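Local coordinates for RabGDI protein (Plasmodium falciparum 3D7, PDB 3P1W) that probably acts as a Rab GDP-dissociation inhibitor, controlling the nucleotide state and membrane cycling of Rab GTPases in vesicle transport, at residues K277-V290 against I293-V306. Residues are numbered along the deposited sequence; the frame is centred on the assembly and turned at random.
Sequences KNVVDFVFDDDNKV and IKSSDGEIAYCDKV
F282 and I293 pair on one face of an antiparallel beta hairpin, strands 279-284 and 290-295. The CD1-CE1 side of the F282 ring fits the notch between I293 and V306. CG2 of I293 lies 4.1 Å from CD1 of F282, and V306 CG1 meets the ring edge near its plane. V306 also meets V290, CG2 to CG2 at 3.9 Å. With CG1 of I293 set between backbone N and carbonyl carbon (chi1 58°), CD1 reaches V279 CG2. I24 and L49 also touch I293, so this face packs against the parallel strands 20-26 and 46-49. On the other face CG2 of V283 rests on CG of K294.

V280 and D281 both face K294, a classic beta bulge. K294 O accepts from V280 N at 2.9 Å and weakly from D281 N, while K294 N donates to D281 O. The V280 methyls fork over the backbone at the turn, CG2 against S295 O and CG1 tight on S296 CB at 3.5 Å. S296 N donates a hydrogen bond to N278 O.

K277 bends at chi2 (-63°) and brings NZ within 2.8 Å of E299 OE1, a salt bridge on the syn side of that oxygen. S295 OG donates to E299 OE2 on its anti side. It accepts from D297 N, an ST turn, and also from E299 N. A carboxylate gripped at both oxygens probably stays ionised, tying the 295-298 turn to the start of the hairpin by charge, while apolar contacts hold the face of F282 and I293.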
ATOM      1  N   LYS A 277      10.848 -13.115  20.723  1.00 40.13           N
ATOM      2  CA  LYS A 277      10.760 -14.582  20.654  1.00 42.39           C
ATOM      3  C   LYS A 277      11.509 -15.109  19.446  1.00 43.11           C
ATOM      4  O   LYS A 277      11.021 -15.015  18.313  1.00 43.50           O
ATOM      5  CB  LYS A 277       9.301 -15.023  20.588  1.00 42.28           C
ATOM      6  CG  LYS A 277       8.545 -14.878  21.901  1.00 44.31           C
ATOM      7  CD  LYS A 277       9.126 -15.765  23.002  1.00 45.53           C
ATOM      8  CE  LYS A 277       8.261 -15.741  24.247  1.00 48.22           C
ATOM      9  NZ  LYS A 277       9.062 -16.109  25.434  1.00 49.03           N
ATOM     10  N   ASN A 278      12.706 -15.638  19.683  1.00 45.28           N
ATOM     11  CA  ASN A 278      13.593 -16.044  18.597  1.00 46.05           C
ATOM     12  C   ASN A 278      13.426 -17.506  18.154  1.00 46.33           C
ATOM     13  O   ASN A 278      13.960 -18.434  18.761  1.00 47.72           O
ATOM     14  CB  ASN A 278      15.053 -15.772  18.958  1.00 46.98           C
ATOM     15  CG  ASN A 278      15.970 -15.802  17.735  1.00 48.58           C
ATOM     16  OD1 ASN A 278      15.589 -15.365  16.628  1.00 51.33           O
ATOM     17  ND2 ASN A 278      17.181 -16.309  17.925  1.00 50.63           N
ATOM     18  N   VAL A 279      12.695 -17.680  17.069  1.00 46.06           N
ATOM     19  CA  VAL A 279      12.497 -18.981  16.463  1.00 46.73           C
ATOM     20  C   VAL A 279      13.803 -19.424  15.821  1.00 47.17           C
ATOM     21  O   VAL A 279      14.455 -18.641  15.121  1.00 47.09           O
ATOM     22  CB  VAL A 279      11.357 -18.898  15.439  1.00 45.96           C
ATOM     23  CG1 VAL A 279      11.143 -20.224  14.735  1.00 46.25           C
ATOM     24  CG2 VAL A 279      10.095 -18.454  16.146  1.00 45.68           C
ATOM     25  N   VAL A 280      14.222 -20.650  16.114  1.00 48.37           N
ATOM     26  CA  VAL A 280      15.451 -21.188  15.536  1.00 48.39           C
ATOM     27  C   VAL A 280      15.224 -22.431  14.665  1.00 48.49           C
ATOM     28  O   VAL A 280      16.194 -22.931  14.066  1.00 49.52           O
ATOM     29  CB  VAL A 280      16.533 -21.475  16.619  1.00 49.55           C
ATOM     30  CG1 VAL A 280      16.772 -20.210  17.469  1.00 50.13           C
ATOM     31  CG2 VAL A 280      16.175 -22.692  17.497  1.00 51.09           C
ATOM     32  N   ASP A 281      13.973 -22.915  14.579  1.00 46.69           N
ATOM     33  CA  ASP A 281      13.639 -24.074  13.742  1.00 45.56           C
ATOM     34  C   ASP A 281      12.138 -24.308  13.493  1.00 43.05           C
ATOM     35  O   ASP A 281      11.275 -23.979  14.334  1.00 42.55           O
ATOM     36  CB  ASP A 281      14.237 -25.342  14.339  1.00 47.66           C
ATOM     37  CG  ASP A 281      15.735 -25.451  14.108  1.00 50.41           C
ATOM     38  OD1 ASP A 281      16.184 -25.202  12.953  1.00 52.64           O
ATOM     39  OD2 ASP A 281      16.450 -25.774  15.087  1.00 53.81           O
ATOM     40  N   PHE A 282      11.854 -24.869  12.317  1.00 38.97           N
ATOM     41  CA  PHE A 282      10.588 -25.506  12.039  1.00 37.66           C
ATOM     42  C   PHE A 282      10.719 -26.988  12.346  1.00 38.10           C
ATOM     43  O   PHE A 282      11.781 -27.572  12.136  1.00 38.20           O
ATOM     44  CB  PHE A 282      10.220 -25.347  10.570  1.00 36.69           C
ATOM     45  CG  PHE A 282       9.899 -23.933  10.172  1.00 34.24           C
ATOM     46  CD1 PHE A 282       8.604 -23.450  10.269  1.00 35.12           C
ATOM     47  CD2 PHE A 282      10.883 -23.090   9.713  1.00 34.26           C
ATOM     48  CE1 PHE A 282       8.292 -22.142   9.896  1.00 32.20           C
ATOM     49  CE2 PHE A 282      10.577 -21.783   9.333  1.00 33.22           C
ATOM     50  CZ  PHE A 282       9.283 -21.313   9.438  1.00 31.92           C
ATOM     51  N   VAL A 283       9.643 -27.584  12.847  1.00 37.52           N
ATOM     52  CA  VAL A 283       9.544 -29.027  12.992  1.00 38.51           C
ATOM     53  C   VAL A 283       8.656 -29.538  11.858  1.00 38.33           C
ATOM     54  O   VAL A 283       7.579 -28.982  11.605  1.00 37.68           O
ATOM     55  CB  VAL A 283       8.952 -29.406  14.366  1.00 39.46           C
ATOM     56  CG1 VAL A 283       9.006 -30.932  14.586  1.00 40.93           C
ATOM     57  CG2 VAL A 283       9.685 -28.655  15.488  1.00 38.06           C
ATOM     58  N   PHE A 284       9.141 -30.558  11.153  1.00 38.72           N
ATOM     59  CA  PHE A 284       8.425 -31.188  10.042  1.00 39.27           C
ATOM     60  C   PHE A 284       8.040 -32.629  10.343  1.00 42.12           C
ATOM     61  O   PHE A 284       8.816 -33.360  10.946  1.00 41.93           O
ATOM     62  CB  PHE A 284       9.309 -31.178   8.809  1.00 39.04           C
ATOM     63  CG  PHE A 284       9.534 -29.822   8.264  1.00 36.84           C
ATOM     64  CD1 PHE A 284       8.503 -29.164   7.613  1.00 36.68           C
ATOM     65  CD2 PHE A 284      10.753 -29.176   8.427  1.00 35.80           C
ATOM     66  CE1 PHE A 284       8.676 -27.892   7.115  1.00 33.97           C
ATOM     67  CE2 PHE A 284      10.929 -27.881   7.920  1.00 35.52           C
ATOM     68  CZ  PHE A 284       9.891 -27.252   7.266  1.00 33.44           C
ATOM     69  N   ASP A 285       6.849 -33.037   9.909  1.00 43.75           N
ATOM     70  CA  ASP A 285       6.422 -34.425  10.072  1.00 46.94           C
ATOM     71  C   ASP A 285       7.031 -35.318   8.983  1.00 48.18           C
ATOM     72  O   ASP A 285       7.790 -34.847   8.137  1.00 47.07           O
ATOM     73  CB  ASP A 285       4.887 -34.534  10.089  1.00 48.05           C
ATOM     74  CG  ASP A 285       4.248 -34.219   8.747  1.00 47.44           C
ATOM     75  OD1 ASP A 285       4.953 -34.177   7.716  1.00 48.33           O
ATOM     76  OD2 ASP A 285       3.019 -34.025   8.729  1.00 49.51           O
ATOM     77  N   ASP A 286       6.688 -36.604   9.023  1.00 50.63           N
ATOM     78  CA  ASP A 286       7.173 -37.594   8.051  1.00 52.08           C
ATOM     79  C   ASP A 286       6.825 -37.293   6.586  1.00 51.95           C
ATOM     80  O   ASP A 286       7.457 -37.846   5.689  1.00 52.91           O
ATOM     81  CB  ASP A 286       6.652 -38.997   8.412  0.50 54.04           C
ATOM     82  CG  ASP A 286       7.341 -39.591   9.629  0.50 55.04           C
ATOM     83  OD1 ASP A 286       8.308 -38.990  10.140  0.50 54.37           O
ATOM     84  OD2 ASP A 286       6.920 -40.678  10.078  0.50 56.75           O
ATOM     85  N   ASP A 287       5.821 -36.455   6.338  1.00 50.92           N
ATOM     86  CA  ASP A 287       5.498 -36.052   4.965  1.00 50.62           C
ATOM     87  C   ASP A 287       6.057 -34.658   4.646  1.00 47.76           C
ATOM     88  O   ASP A 287       5.626 -34.032   3.694  1.00 47.34           O
ATOM     89  CB  ASP A 287       3.983 -36.062   4.706  1.00 51.36           C
ATOM     90  CG  ASP A 287       3.316 -37.356   5.109  1.00 54.79           C
ATOM     91  OD1 ASP A 287       3.973 -38.418   5.128  1.00 56.32           O
ATOM     92  OD2 ASP A 287       2.106 -37.298   5.402  1.00 58.69           O
ATOM     93  N   ASN A 288       7.019 -34.195   5.439  1.00 46.81           N
ATOM     94  CA  ASN A 288       7.637 -32.880   5.263  1.00 45.15           C
ATOM     95  C   ASN A 288       6.639 -31.715   5.339  1.00 43.30           C
ATOM     96  O   ASN A 288       6.823 -30.684   4.686  1.00 42.95           O
ATOM     97  CB  ASN A 288       8.445 -32.830   3.958  1.00 44.86           C
ATOM     98  CG  ASN A 288       9.596 -33.812   3.949  1.00 47.42           C
ATOM     99  OD1 ASN A 288      10.185 -34.105   4.984  1.00 49.05           O
ATOM    100  ND2 ASN A 288       9.911 -34.342   2.773  1.00 50.50           N
ATOM    101  N   LYS A 289       5.595 -31.878   6.146  1.00 43.35           N
ATOM    102  CA  LYS A 289       4.635 -30.801   6.402  1.00 42.45           C
ATOM    103  C   LYS A 289       4.908 -30.226   7.782  1.00 41.01           C
ATOM    104  O   LYS A 289       5.269 -30.960   8.715  1.00 40.90           O
ATOM    105  CB  LYS A 289       3.201 -31.307   6.352  1.00 43.82           C
ATOM    106  CG  LYS A 289       2.804 -31.946   5.032  1.00 46.41           C
ATOM    107  CD  LYS A 289       1.282 -32.055   4.911  1.00 49.56           C
ATOM    108  CE  LYS A 289       0.872 -33.191   3.986  1.00 52.45           C
ATOM    109  NZ  LYS A 289      -0.456 -32.938   3.376  1.00 53.61           N
ATOM    110  N   VAL A 290       4.726 -28.918   7.922  1.00 38.13           N
ATOM    111  CA  VAL A 290       5.018 -28.271   9.194  1.00 36.90           C
ATOM    112  C   VAL A 290       4.112 -28.852  10.286  1.00 38.32           C
ATOM    113  O   VAL A 290       2.930 -29.112  10.057  1.00 38.31           O
ATOM    114  CB  VAL A 290       4.894 -26.729   9.129  1.00 35.29           C
ATOM    115  CG1 VAL A 290       3.421 -26.282   9.077  1.00 34.34           C
ATOM    116  CG2 VAL A 290       5.624 -26.093  10.318  1.00 33.30           C
ATOM    117  N   ILE A 293       7.113 -25.419  15.866  1.00 38.72           N
ATOM    118  CA  ILE A 293       8.253 -24.467  15.865  1.00 38.48           C
ATOM    119  C   ILE A 293       9.002 -24.498  17.204  1.00 39.76           C
ATOM    120  O   ILE A 293       8.406 -24.791  18.253  1.00 40.36           O
ATOM    121  CB  ILE A 293       7.810 -23.017  15.576  1.00 37.70           C
ATOM    122  CG1 ILE A 293       6.785 -22.544  16.603  1.00 39.58           C
ATOM    123  CG2 ILE A 293       7.235 -22.864  14.133  1.00 37.16           C
ATOM    124  CD1 ILE A 293       7.127 -21.222  17.204  1.00 41.28           C
ATOM    125  N   LYS A 294      10.301 -24.217  17.163  1.00 39.79           N
ATOM    126  CA  LYS A 294      11.155 -24.229  18.355  1.00 41.85           C
ATOM    127  C   LYS A 294      11.891 -22.911  18.460  1.00 41.53           C
ATOM    128  O   LYS A 294      12.190 -22.288  17.437  1.00 40.44           O
ATOM    129  CB  LYS A 294      12.210 -25.334  18.282  1.00 42.83           C
ATOM    130  CG  LYS A 294      11.696 -26.751  18.290  1.00 45.54           C
ATOM    131  CD  LYS A 294      12.843 -27.760  18.129  1.00 48.94           C
ATOM    132  CE  LYS A 294      13.841 -27.702  19.302  1.00 50.40           C
ATOM    133  NZ  LYS A 294      14.650 -28.959  19.434  1.00 52.39           N
ATOM    134  N   SER A 295      12.243 -22.522  19.687  1.00 43.15           N
ATOM    135  CA  SER A 295      12.970 -21.266  19.914  1.00 43.16           C
ATOM    136  C   SER A 295      14.385 -21.527  20.444  1.00 44.83           C
ATOM    137  O   SER A 295      14.750 -22.661  20.709  1.00 46.16           O
ATOM    138  CB  SER A 295      12.203 -20.374  20.892  1.00 43.31           C
ATOM    139  OG  SER A 295      12.394 -20.796  22.231  1.00 43.36           O
ATOM    140  N   SER A 296      15.180 -20.463  20.584  1.00 45.63           N
ATOM    141  CA  SER A 296      16.532 -20.558  21.163  1.00 47.18           C
ATOM    142  C   SER A 296      16.487 -20.711  22.681  1.00 48.45           C
ATOM    143  O   SER A 296      17.479 -21.088  23.302  1.00 49.81           O
ATOM    144  CB  SER A 296      17.368 -19.320  20.787  1.00 46.35           C
ATOM    145  OG  SER A 296      16.600 -18.128  20.885  1.00 48.62           O
ATOM    146  N   ASP A 297      15.327 -20.413  23.265  1.00 48.43           N
ATOM    147  CA  ASP A 297      15.108 -20.508  24.701  1.00 49.49           C
ATOM    148  C   ASP A 297      14.386 -21.807  25.069  1.00 49.58           C
ATOM    149  O   ASP A 297      13.766 -21.907  26.141  1.00 51.36           O
ATOM    150  CB  ASP A 297      14.314 -19.282  25.179  1.00 49.82           C
ATOM    151  CG  ASP A 297      15.079 -17.989  24.985  1.00 50.97           C
ATOM    152  OD1 ASP A 297      16.287 -17.964  25.304  1.00 55.79           O
ATOM    153  OD2 ASP A 297      14.490 -17.000  24.514  1.00 53.42           O
ATOM    154  N   GLY A 298      14.486 -22.810  24.199  1.00 47.75           N
ATOM    155  CA  GLY A 298      13.965 -24.148  24.495  1.00 47.36           C
ATOM    156  C   GLY A 298      12.454 -24.210  24.630  1.00 46.11           C
ATOM    157  O   GLY A 298      11.929 -25.001  25.426  1.00 47.20           O
ATOM    158  N   GLU A 299      11.752 -23.350  23.883  1.00 42.91           N
ATOM    159  CA  GLU A 299      10.296 -23.392  23.829  1.00 41.78           C
ATOM    160  C   GLU A 299       9.889 -24.173  22.594  1.00 40.23           C
ATOM    161  O   GLU A 299      10.536 -24.071  21.557  1.00 39.21           O
ATOM    162  CB  GLU A 299       9.705 -21.986  23.772  1.00 40.62           C
ATOM    163  CG  GLU A 299      10.094 -21.103  24.953  1.00 41.44           C
ATOM    164  CD  GLU A 299      10.112 -19.626  24.604  1.00 42.10           C
ATOM    165  OE1 GLU A 299       9.394 -18.865  25.283  1.00 43.29           O
ATOM    166  OE2 GLU A 299      10.840 -19.233  23.654  1.00 37.76           O
ATOM    167  N   ILE A 300       8.830 -24.965  22.703  1.00 39.87           N
ATOM    168  CA  ILE A 300       8.273 -25.654  21.538  1.00 38.79           C
ATOM    169  C   ILE A 300       6.741 -25.558  21.536  1.00 39.35           C
ATOM    170  O   ILE A 300       6.093 -25.605  22.599  1.00 39.95           O
ATOM    171  CB  ILE A 300       8.706 -27.141  21.500  1.00 40.56           C
ATOM    172  CG1 ILE A 300       8.359 -27.774  20.139  1.00 40.55           C
ATOM    173  CG2 ILE A 300       8.057 -27.906  22.650  1.00 40.33           C
ATOM    174  CD1 ILE A 300       8.849 -29.216  19.965  1.00 43.00           C
ATOM    175  N   ALA A 301       6.167 -25.435  20.343  1.00 37.55           N
ATOM    176  CA  ALA A 301       4.722 -25.528  20.165  1.00 38.16           C
ATOM    177  C   ALA A 301       4.435 -26.242  18.856  1.00 37.93           C
ATOM    178  O   ALA A 301       5.227 -26.165  17.905  1.00 37.11           O
ATOM    179  CB  ALA A 301       4.077 -24.141  20.168  1.00 37.38           C
ATOM    180  N   TYR A 302       3.303 -26.919  18.802  1.00 38.86           N
ATOM    181  CA  TYR A 302       2.897 -27.640  17.612  1.00 39.80           C
ATOM    182  C   TYR A 302       1.786 -26.852  16.912  1.00 38.93           C
ATOM    183  O   TYR A 302       1.117 -26.026  17.537  1.00 37.76           O
ATOM    184  CB  TYR A 302       2.510 -29.079  17.978  1.00 42.53           C
ATOM    185  CG  TYR A 302       3.718 -29.887  18.400  1.00 46.77           C
ATOM    186  CD1 TYR A 302       4.551 -30.480  17.449  1.00 50.48           C
ATOM    187  CD2 TYR A 302       4.066 -30.014  19.744  1.00 51.42           C
ATOM    188  CE1 TYR A 302       5.680 -31.201  17.823  1.00 52.60           C
ATOM    189  CE2 TYR A 302       5.194 -30.740  20.129  1.00 53.76           C
ATOM    190  CZ  TYR A 302       5.993 -31.329  19.157  1.00 54.33           C
ATOM    191  OH  TYR A 302       7.108 -32.045  19.518  1.00 56.86           O
ATOM    192  N   CYS A 303       1.651 -27.049  15.601  1.00 38.49           N
ATOM    193  CA  CYS A 303       0.662 -26.320  14.810  1.00 37.81           C
ATOM    194  C   CYS A 303       0.353 -27.049  13.513  1.00 37.96           C
ATOM    195  O   CYS A 303       1.096 -27.941  13.091  1.00 38.49           O
ATOM    196  CB  CYS A 303       1.148 -24.893  14.515  1.00 36.55           C
ATOM    197  SG  CYS A 303       2.727 -24.845  13.645  1.00 35.00           S
ATOM    198  N   ASP A 304      -0.772 -26.697  12.909  1.00 37.83           N
ATOM    199  CA  ASP A 304      -1.197 -27.294  11.638  1.00 38.46           C
ATOM    200  C   ASP A 304      -0.766 -26.422  10.456  1.00 36.52           C
ATOM    201  O   ASP A 304      -0.575 -26.929   9.345  1.00 36.73           O
ATOM    202  CB  ASP A 304      -2.722 -27.477  11.618  1.00 39.74           C
ATOM    203  CG  ASP A 304      -3.210 -28.417  12.708  1.00 42.82           C
ATOM    204  OD1 ASP A 304      -2.496 -29.391  13.025  1.00 45.26           O
ATOM    205  OD2 ASP A 304      -4.302 -28.176  13.252  1.00 45.44           O
ATOM    206  N   LYS A 305      -0.631 -25.118  10.695  1.00 34.97           N
ATOM    207  CA  LYS A 305      -0.174 -24.190   9.661  1.00 32.67           C
ATOM    208  C   LYS A 305       0.688 -23.093  10.231  1.00 30.76           C
ATOM    209  O   LYS A 305       0.581 -22.745  11.408  1.00 30.09           O
ATOM    210  CB  LYS A 305      -1.379 -23.561   8.930  1.00 33.26           C
ATOM    211  CG  LYS A 305      -2.358 -24.600   8.323  1.00 36.54           C
ATOM    212  CD  LYS A 305      -3.527 -23.949   7.609  1.00 39.86           C
ATOM    213  CE  LYS A 305      -4.622 -24.941   7.217  1.00 44.54           C
ATOM    214  NZ  LYS A 305      -4.133 -26.139   6.456  1.00 48.60           N
ATOM    215  N   VAL A 306       1.507 -22.499   9.360  1.00 29.18           N
ATOM    216  CA  VAL A 306       2.284 -21.339   9.724  1.00 27.28           C
ATOM    217  C   VAL A 306       2.034 -20.236   8.678  1.00 26.51           C
ATOM    218  O   VAL A 306       1.897 -20.524   7.492  1.00 26.16           O
ATOM    219  CB  VAL A 306       3.798 -21.668   9.769  1.00 27.36           C
ATOM    220  CG1 VAL A 306       4.664 -20.399   9.835  1.00 24.64           C
ATOM    221  CG2 VAL A 306       4.131 -22.570  10.940  1.00 26.67           C
TER
HETATM  222  O   HOH W   1       1.064 -29.203   8.405  1.00 39.09           O